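Glycosyl hydrolase (Streptomyces cattleya, PDB 7LR8) probably hydrolyses the beta-1,4 bond between mannose and N-acetylglucosamine in core fragments of N-glycans, as a glycosidase of subfamily GH5_18. Local coordinates at residues S102-P107 / H160-P165; H52-P57 / V150-N155; R116-D121 / S126-Y131. The protein carries 1 engineered substitution. One frame throughout, in Å; residues are numbered along the deposited sequence.

Contact 1. Residues S102-P107 / H160-P165; sequences SFDFLP and HPHPDP. With NAG (2-acetamido-2-deoxy-beta-D-glucopyranose), chain D.
D104 and H162 hold these segments together although their CA atoms, the nearest pair across the contact, lie 10.4 Å apart. D104 ends the two-residue strand 103-104, whereas 160-165 is an irregular, proline-rich loop with a cis peptide bond before P161, so the backbones do not pair and the gap is spanned by two side chains reaching from opposite directions. H162 NE2 donates to D104 OD2 over 2.7 Å. The bond is fairly straight (N-H...O 156°) and reaches OD2 on its syn side, somewhat out of the carboxylate plane, and the oxygen lies near the imidazole plane. Carboxylate and ring are almost coplanar, only 11° apart. At the far side of the ring, ND1 accepts the backbone N of D164 at 2.9 Å, which fixes the ring's rotation, and P163 CD packs 3.2 Å above one face. T112 of the second subunit also hydrogen-bonds D104 OD2, while W113 of that subunit packs beside H162, so the pair sits at the dimer interface. The other oxygen, D104 OD1, holds ND1 of H99, whose NE2 hydrogen-bonds the bound N-acetylglucosamine; the sugar's acetamide O7 lies 3.6 Å from S102 CB. With ND1 accepting and NE2 donating, H162 is probably neutral, and D104 probably orients the sugar-binding H99 as a second-shell carboxylate and is likely to polarise it.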
# COMPACT_ATOMS: atom_id res chain seq x y z
N SER B 102 -11.63 -2.78 7.35
CA SER B 102 -10.53 -2.87 8.32
C SER B 102 -9.16 -2.67 7.69
O SER B 102 -8.18 -2.52 8.43
CB SER B 102 -10.52 -4.19 9.12
OG SER B 102 -9.94 -5.24 8.36
N PHE B 103 -9.05 -2.65 6.37
CA PHE B 103 -7.80 -2.43 5.66
C PHE B 103 -7.67 -0.99 5.16
O PHE B 103 -8.62 -0.43 4.58
CB PHE B 103 -7.68 -3.37 4.46
CG PHE B 103 -7.69 -4.82 4.82
CD1 PHE B 103 -6.53 -5.45 5.25
CD2 PHE B 103 -8.89 -5.55 4.76
CE1 PHE B 103 -6.55 -6.79 5.60
CE2 PHE B 103 -8.91 -6.89 5.10
CZ PHE B 103 -7.73 -7.51 5.53
N ASP B 104 -6.48 -0.42 5.33
CA ASP B 104 -6.12 0.87 4.75
C ASP B 104 -5.32 0.64 3.48
O ASP B 104 -4.25 0.00 3.52
CB ASP B 104 -5.29 1.71 5.72
CG ASP B 104 -6.10 2.25 6.89
OD1 ASP B 104 -7.35 2.36 6.80
OD2 ASP B 104 -5.45 2.58 7.91
N PHE B 105 -5.79 1.20 2.36
CA PHE B 105 -5.12 1.13 1.07
C PHE B 105 -4.52 2.50 0.78
O PHE B 105 -5.20 3.39 0.26
CB PHE B 105 -6.09 0.68 -0.02
CG PHE B 105 -6.60 -0.73 0.20
CD1 PHE B 105 -5.83 -1.82 -0.17
CD2 PHE B 105 -7.81 -0.94 0.83
CE1 PHE B 105 -6.26 -3.13 0.07
CE2 PHE B 105 -8.26 -2.24 1.07
CZ PHE B 105 -7.48 -3.33 0.68
N LEU B 106 -3.24 2.68 1.13
CA LEU B 106 -2.59 3.98 0.99
C LEU B 106 -1.52 3.92 -0.08
O LEU B 106 -0.71 2.99 -0.08
CB LEU B 106 -1.98 4.40 2.33
CG LEU B 106 -2.97 4.67 3.47
CD1 LEU B 106 -2.26 4.64 4.83
CD2 LEU B 106 -3.70 6.00 3.26
N PRO B 107 -1.48 4.90 -1.00
CA PRO B 107 -0.44 4.86 -2.04
C PRO B 107 0.95 5.03 -1.44
O PRO B 107 1.13 5.72 -0.43
CB PRO B 107 -0.80 6.05 -2.94
CG PRO B 107 -2.27 6.35 -2.63
CD PRO B 107 -2.42 6.02 -1.18
N HIS B 160 -7.94 9.61 16.60
CA HIS B 160 -8.26 8.44 17.41
C HIS B 160 -9.58 7.81 16.94
O HIS B 160 -10.53 8.54 16.60
CB HIS B 160 -8.36 8.85 18.88
CG HIS B 160 -8.75 7.73 19.80
ND1 HIS B 160 -10.06 7.39 20.04
CD2 HIS B 160 -8.00 6.88 20.54
CE1 HIS B 160 -10.10 6.37 20.89
NE2 HIS B 160 -8.86 6.05 21.21
N PRO B 161 -9.70 6.47 16.92
CA PRO B 161 -8.72 5.47 17.37
C PRO B 161 -7.75 4.94 16.29
O PRO B 161 -7.12 3.90 16.55
CB PRO B 161 -9.63 4.33 17.86
CG PRO B 161 -10.78 4.40 16.95
CD PRO B 161 -11.01 5.86 16.65
N HIS B 162 -7.61 5.62 15.15
CA HIS B 162 -6.65 5.17 14.15
C HIS B 162 -5.26 5.06 14.78
O HIS B 162 -4.86 5.92 15.57
CB HIS B 162 -6.60 6.11 12.96
CG HIS B 162 -5.94 5.51 11.75
ND1 HIS B 162 -4.57 5.46 11.59
CD2 HIS B 162 -6.47 4.87 10.68
CE1 HIS B 162 -4.28 4.84 10.46
NE2 HIS B 162 -5.42 4.48 9.88
N PRO B 163 -4.50 4.01 14.44
CA PRO B 163 -3.18 3.82 15.07
C PRO B 163 -2.12 4.81 14.60
O PRO B 163 -1.08 4.93 15.26
CB PRO B 163 -2.80 2.39 14.67
CG PRO B 163 -3.60 2.11 13.45
CD PRO B 163 -4.89 2.86 13.60
N ASP B 164 -2.34 5.51 13.48
CA ASP B 164 -1.31 6.39 12.93
C ASP B 164 -1.98 7.49 12.12
O ASP B 164 -1.81 7.55 10.90
CB ASP B 164 -0.33 5.57 12.08
CG ASP B 164 0.87 6.38 11.60
OD1 ASP B 164 1.14 7.49 12.12
OD2 ASP B 164 1.54 5.88 10.68
N PRO B 165 -2.75 8.36 12.76
CA PRO B 165 -3.62 9.27 12.01
C PRO B 165 -2.85 10.44 11.42
O PRO B 165 -1.76 10.82 11.86
CB PRO B 165 -4.62 9.75 13.06
CG PRO B 165 -3.83 9.70 14.34
CD PRO B 165 -2.94 8.50 14.21
C1 NAG D . -15.12 0.95 11.78
C2 NAG D . -14.41 0.00 10.82
C3 NAG D . -14.79 0.32 9.37
C4 NAG D . -16.31 0.39 9.20
C5 NAG D . -16.87 1.37 10.23
C6 NAG D . -18.37 1.53 10.22
C7 NAG D . -12.17 -0.97 11.17
C8 NAG D . -10.71 -0.67 11.37
N2 NAG D . -12.97 0.09 11.01
O1 NAG D . -14.86 0.55 13.09
O3 NAG D . -14.24 -0.65 8.49
O4 NAG D . -16.59 0.81 7.86
O5 NAG D . -16.52 0.92 11.54
O6 NAG D . -18.77 2.57 11.10
O7 NAG D . -12.61 -2.12 11.15

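Contact 2. Residues H52-P57 / V150-N155; sequences HVRVFP and VGNAIN. Engineered in segment 150-155: A153 (natural residue Glu). With BMA (beta-D-mannopyranose), chain C.
R54 reaches N152 with a side chain that is extended from CG to NE and then turns at its end (chi4 -106°), carrying NH2 toward the amide. NH2 donates to N152 OD1 at 2.9 Å. The bond is bent, and the donor also lies well out of the carbonyl plane of the amide, while the oxygen lies somewhat above the guanidinium plane. The two flat groups are steeply inclined to each other, 64° apart. F56 stands edge-on against the arginine, its CZ 3.5 Å above the centre of one guanidinium face, and the neighbouring CE1 touches N152 CB at 4.0 Å. The remaining nitrogens of R54 are bound to acids, NE to D94 and NH1 to E268, so the guanidinium has little freedom to turn. This is the C-terminal mouth of the eight-stranded parallel (beta/alpha)8 barrel of family GH5, where the second strand, 52-55, and the fourth, 145-152, are separated by the third, 90-94, and their side chains meet inside the mouth. In clan GH-A enzymes an asparagine at this place precedes the acid/base glutamate; here the next residue is the engineered A153, which replaces a natural glutamate. The amide of N152 is carried to the mannose by a trans first torsion (chi1 173°). Its ND2 donates to BMA O2 at 2.7 Å and also to the carbonyl oxygen of H99, while OD1 lies 3.0 Å from the same BMA O2. E268, which R54 NH1 also holds, hydrogen-bonds the mannose through OE2.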
# COMPACT_ATOMS: atom_id res chain seq x y z
N HIS B 52 -29.71 1.07 -7.53
CA HIS B 52 -28.39 1.68 -7.63
C HIS B 52 -27.38 0.80 -6.92
O HIS B 52 -27.73 -0.10 -6.14
CB HIS B 52 -28.35 3.10 -7.03
CG HIS B 52 -28.57 3.14 -5.55
ND1 HIS B 52 -29.82 3.21 -4.98
CD2 HIS B 52 -27.69 3.09 -4.51
CE1 HIS B 52 -29.71 3.22 -3.66
NE2 HIS B 52 -28.43 3.13 -3.35
N VAL B 53 -26.11 1.05 -7.22
CA VAL B 53 -24.99 0.45 -6.50
C VAL B 53 -24.03 1.57 -6.12
O VAL B 53 -23.93 2.59 -6.80
CB VAL B 53 -24.24 -0.62 -7.33
CG1 VAL B 53 -25.10 -1.87 -7.49
CG2 VAL B 53 -23.86 -0.07 -8.69
N ARG B 54 -23.34 1.37 -5.00
CA ARG B 54 -22.21 2.19 -4.59
C ARG B 54 -20.96 1.35 -4.81
O ARG B 54 -20.91 0.20 -4.37
CB ARG B 54 -22.36 2.59 -3.11
CG ARG B 54 -21.11 3.15 -2.44
CD ARG B 54 -21.53 4.04 -1.26
NE ARG B 54 -20.40 4.57 -0.50
CZ ARG B 54 -20.03 4.14 0.72
NH1 ARG B 54 -20.71 3.18 1.34
NH2 ARG B 54 -19.00 4.72 1.33
N VAL B 55 -19.99 1.90 -5.56
CA VAL B 55 -18.85 1.11 -6.02
C VAL B 55 -17.53 1.76 -5.61
O VAL B 55 -17.43 2.98 -5.40
CB VAL B 55 -18.88 0.88 -7.55
CG1 VAL B 55 -20.22 0.29 -7.97
CG2 VAL B 55 -18.61 2.17 -8.30
N PHE B 56 -16.49 0.93 -5.53
CA PHE B 56 -15.25 1.30 -4.86
C PHE B 56 -14.00 1.02 -5.68
O PHE B 56 -13.50 -0.12 -5.70
CB PHE B 56 -15.15 0.57 -3.52
CG PHE B 56 -16.30 0.86 -2.61
CD1 PHE B 56 -16.30 2.00 -1.82
CD2 PHE B 56 -17.38 -0.02 -2.54
CE1 PHE B 56 -17.36 2.26 -0.97
CE2 PHE B 56 -18.44 0.26 -1.69
CZ PHE B 56 -18.42 1.41 -0.91
N PRO B 57 -13.43 2.05 -6.31
CA PRO B 57 -12.03 1.97 -6.75
C PRO B 57 -11.12 1.73 -5.56
O PRO B 57 -11.44 2.09 -4.43
CB PRO B 57 -11.77 3.36 -7.35
CG PRO B 57 -13.09 3.96 -7.63
CD PRO B 57 -14.10 3.30 -6.71
N VAL B 150 -16.67 11.47 -1.84
CA VAL B 150 -15.24 11.79 -1.78
C VAL B 150 -14.42 10.54 -1.45
O VAL B 150 -13.43 10.23 -2.13
CB VAL B 150 -14.97 12.94 -0.79
CG1 VAL B 150 -13.47 13.05 -0.50
CG2 VAL B 150 -15.52 14.24 -1.36
N GLY B 151 -14.83 9.80 -0.42
CA GLY B 151 -14.16 8.54 -0.08
C GLY B 151 -14.86 7.89 1.10
O GLY B 151 -15.50 8.56 1.92
N ASN B 152 -14.70 6.58 1.18
CA ASN B 152 -15.45 5.79 2.17
C ASN B 152 -14.90 6.05 3.56
O ASN B 152 -13.86 5.52 3.94
CB ASN B 152 -15.38 4.30 1.85
CG ASN B 152 -16.00 3.47 2.94
OD1 ASN B 152 -17.10 3.76 3.37
ND2 ASN B 152 -15.27 2.46 3.44
N ALA B 153 -15.61 6.88 4.34
CA ALA B 153 -15.24 7.15 5.73
C ALA B 153 -13.78 7.57 5.83
O ALA B 153 -13.01 7.07 6.66
CB ALA B 153 -15.51 5.92 6.62
N ILE B 154 -13.39 8.52 4.97
CA ILE B 154 -12.02 9.02 4.99
C ILE B 154 -11.69 9.65 6.33
O ILE B 154 -10.52 9.67 6.73
CB ILE B 154 -11.79 10.02 3.82
CG1 ILE B 154 -10.29 10.23 3.58
CG2 ILE B 154 -12.46 11.36 4.10
CD1 ILE B 154 -9.65 9.11 2.79
N ASN B 155 -12.70 10.12 7.07
CA ASN B 155 -12.47 10.68 8.40
C ASN B 155 -11.79 9.70 9.34
O ASN B 155 -11.25 10.13 10.36
CB ASN B 155 -13.79 11.18 9.03
CG ASN B 155 -14.81 10.06 9.31
OD1 ASN B 155 -15.04 9.16 8.49
ND2 ASN B 155 -15.44 10.13 10.47
C1 BMA C . -17.83 0.36 7.24
C2 BMA C . -17.59 0.13 5.71
C3 BMA C . -16.56 -0.96 5.54
C4 BMA C . -16.90 -2.20 6.48
C5 BMA C . -18.30 -2.04 7.13
C6 BMA C . -18.63 -3.15 8.12
O2 BMA C . -17.14 1.31 5.07
O3 BMA C . -15.22 -0.44 5.74
O4 BMA C . -16.87 -3.36 5.69
O5 BMA C . -18.34 -0.82 7.89
O6 BMA C . -17.64 -3.09 9.17

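Contact 3. Residues R116-D121 / S126-Y131; sequences RNLFTD and SGQAEY. With AE3 (2-(2-ethoxyethoxy)ethanol), chain F.
L118 and Q128 join the loop that follows strand 103-104 to the first turns of helix 122-139, the helix after the third strand of the (beta/alpha)8 barrel. The loop enters the helix through an Asx turn at N117 and an N-cap at D121. One hydrogen bond crosses the contact: Q128 NE2 donates to the backbone O of L118 at 2.9 Å, arriving in the carbonyl plane on a lone pair, with the N-H bent to 140°. The glutamine gets there by running extended beyond CG (chi2 162°), away from the helix. Its OE1 is taken by W176 NE1 of helix 170-187, so the amide is fixed at both ends and ties loop, helix and neighbouring helix together. Were Q128 replaced by an alanine, L118 O and W176 NE1 would probably be left without their mates, with a gap opening between loop and helix. Van der Waals contact is slight: L118 crosses the glutamine at about a right angle, its CB 4.0 Å from Q128 NE2, and W59 of helix 59-62 packs against both side chains. Within the loop, N117 OD1 accepts the backbone N of F119 at 2.8 Å in its carbonyl plane, and D121 N returns to N117 O at 3.0 Å. D121 OD2 then caps the backbone N of V124 in the first turn. R116 forms a salt bridge with D315 of the second subunit. Beside T120, a 2-(2-ethoxyethoxy)ethanol molecule, hydrogen-bonded to R179, places its C5 3.3 Å from T120 O.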
# COMPACT_ATOMS: atom_id res chain seq x y z
N ARG B 116 3.03 12.18 3.82
CA ARG B 116 2.51 13.52 3.58
C ARG B 116 1.03 13.49 3.93
O ARG B 116 0.29 12.64 3.43
CB ARG B 116 2.72 13.95 2.12
CG ARG B 116 4.16 14.24 1.78
CD ARG B 116 4.33 14.59 0.31
NE ARG B 116 4.21 13.43 -0.56
CZ ARG B 116 4.39 13.48 -1.88
NH1 ARG B 116 4.69 14.65 -2.48
NH2 ARG B 116 4.30 12.38 -2.61
N ASN B 117 0.62 14.41 4.81
CA ASN B 117 -0.72 14.40 5.39
C ASN B 117 -1.80 14.39 4.30
O ASN B 117 -1.78 15.22 3.39
CB ASN B 117 -0.85 15.64 6.30
CG ASN B 117 -2.13 15.66 7.12
OD1 ASN B 117 -3.22 15.61 6.57
ND2 ASN B 117 -2.00 15.78 8.45
N LEU B 118 -2.74 13.43 4.42
CA LEU B 118 -3.76 13.21 3.39
C LEU B 118 -4.66 14.41 3.23
O LEU B 118 -5.27 14.59 2.16
CB LEU B 118 -4.63 11.99 3.73
CG LEU B 118 -3.96 10.63 3.64
CD1 LEU B 118 -5.02 9.55 3.97
CD2 LEU B 118 -3.35 10.42 2.26
N PHE B 119 -4.79 15.23 4.27
CA PHE B 119 -5.74 16.33 4.26
C PHE B 119 -5.10 17.70 4.06
O PHE B 119 -5.83 18.63 3.69
CB PHE B 119 -6.52 16.34 5.57
CG PHE B 119 -7.19 15.04 5.88
CD1 PHE B 119 -8.33 14.66 5.20
CD2 PHE B 119 -6.67 14.18 6.85
CE1 PHE B 119 -8.95 13.46 5.47
CE2 PHE B 119 -7.30 12.97 7.14
CZ PHE B 119 -8.43 12.61 6.44
N THR B 120 -3.79 17.85 4.28
CA THR B 120 -3.15 19.16 4.23
C THR B 120 -1.94 19.26 3.30
O THR B 120 -1.52 20.40 3.00
CB THR B 120 -2.69 19.62 5.63
OG1 THR B 120 -1.64 18.76 6.10
CG2 THR B 120 -3.87 19.62 6.61
N ASP B 121 -1.33 18.16 2.88
CA ASP B 121 -0.12 18.29 2.07
C ASP B 121 -0.47 18.87 0.70
O ASP B 121 -1.32 18.30 0.01
CB ASP B 121 0.59 16.96 1.87
CG ASP B 121 1.84 17.12 1.04
OD1 ASP B 121 2.91 17.45 1.63
OD2 ASP B 121 1.77 16.97 -0.21
N SER B 126 -3.45 18.11 -4.16
CA SER B 126 -3.62 18.37 -5.58
C SER B 126 -3.77 17.06 -6.34
O SER B 126 -4.55 16.96 -7.30
CB SER B 126 -2.44 19.20 -6.10
OG SER B 126 -2.16 18.94 -7.46
N GLY B 127 -3.03 16.03 -5.92
CA GLY B 127 -3.16 14.73 -6.55
C GLY B 127 -4.54 14.12 -6.35
O GLY B 127 -5.09 13.51 -7.28
N GLN B 128 -5.10 14.25 -5.15
CA GLN B 128 -6.44 13.72 -4.87
C GLN B 128 -7.49 14.44 -5.69
O GLN B 128 -8.41 13.80 -6.22
CB GLN B 128 -6.79 13.87 -3.39
CG GLN B 128 -5.93 13.07 -2.43
CD GLN B 128 -6.06 13.62 -1.04
OE1 GLN B 128 -6.36 14.81 -0.87
NE2 GLN B 128 -5.87 12.77 -0.03
N ALA B 129 -7.38 15.77 -5.80
CA ALA B 129 -8.35 16.55 -6.57
C ALA B 129 -8.33 16.15 -8.03
O ALA B 129 -9.39 16.02 -8.66
CB ALA B 129 -8.06 18.05 -6.41
N GLU B 130 -7.14 15.94 -8.61
CA GLU B 130 -7.07 15.57 -10.02
C GLU B 130 -7.63 14.17 -10.25
O GLU B 130 -8.28 13.92 -11.27
CB GLU B 130 -5.62 15.66 -10.51
CG GLU B 130 -5.41 15.37 -12.00
CD GLU B 130 -6.28 16.20 -12.96
OE1 GLU B 130 -6.88 17.24 -12.59
OE2 GLU B 130 -6.39 15.78 -14.12
N TYR B 131 -7.39 13.27 -9.29
CA TYR B 131 -7.96 11.92 -9.34
C TYR B 131 -9.49 11.96 -9.34
O TYR B 131 -10.13 11.35 -10.20
CB TYR B 131 -7.41 11.13 -8.15
CG TYR B 131 -8.09 9.84 -7.78
CD1 TYR B 131 -8.07 8.74 -8.63
CD2 TYR B 131 -8.74 9.73 -6.57
CE1 TYR B 131 -8.70 7.54 -8.26
CE2 TYR B 131 -9.38 8.52 -6.19
CZ TYR B 131 -9.35 7.44 -7.05
OH TYR B 131 -9.95 6.25 -6.69
C1 AE3 F . -4.08 26.75 -1.84
C2 AE3 F . -2.96 26.40 -0.87
O2 AE3 F . -2.38 25.18 -1.23
C3 AE3 F . -2.11 24.35 -0.14
C4 AE3 F . -3.04 23.15 -0.18
O3 AE3 F . -3.27 22.67 1.11
C5 AE3 F . -4.05 21.51 1.17
C6 AE3 F . -5.49 21.87 1.54
O4 AE3 F . -6.22 22.15 0.38

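How the contacts relate
From the N terminus, contact 2 opens first, at strand 52-55, and contact 1 opens next, at 102-107. Contact 3 then opens and closes between 116 and 131, a short local loop nested inside both longer ones. The chain returns along strand 145-152 to close contact 2 at 150-155, and contact 1 closes last, at 160-165, so contacts 1 and 2 cross. Contact 2 joins two barrel strands, contact 1 ties the short strand 103-104 to the loop after strand 145-152, and contact 3 seats a loop on helix 122-139. Contact 3 touches both others: L106 CD2 meets L118 CD1 at 3.9 Å, and P57 CB meets Y131 OH at 3.5 Å.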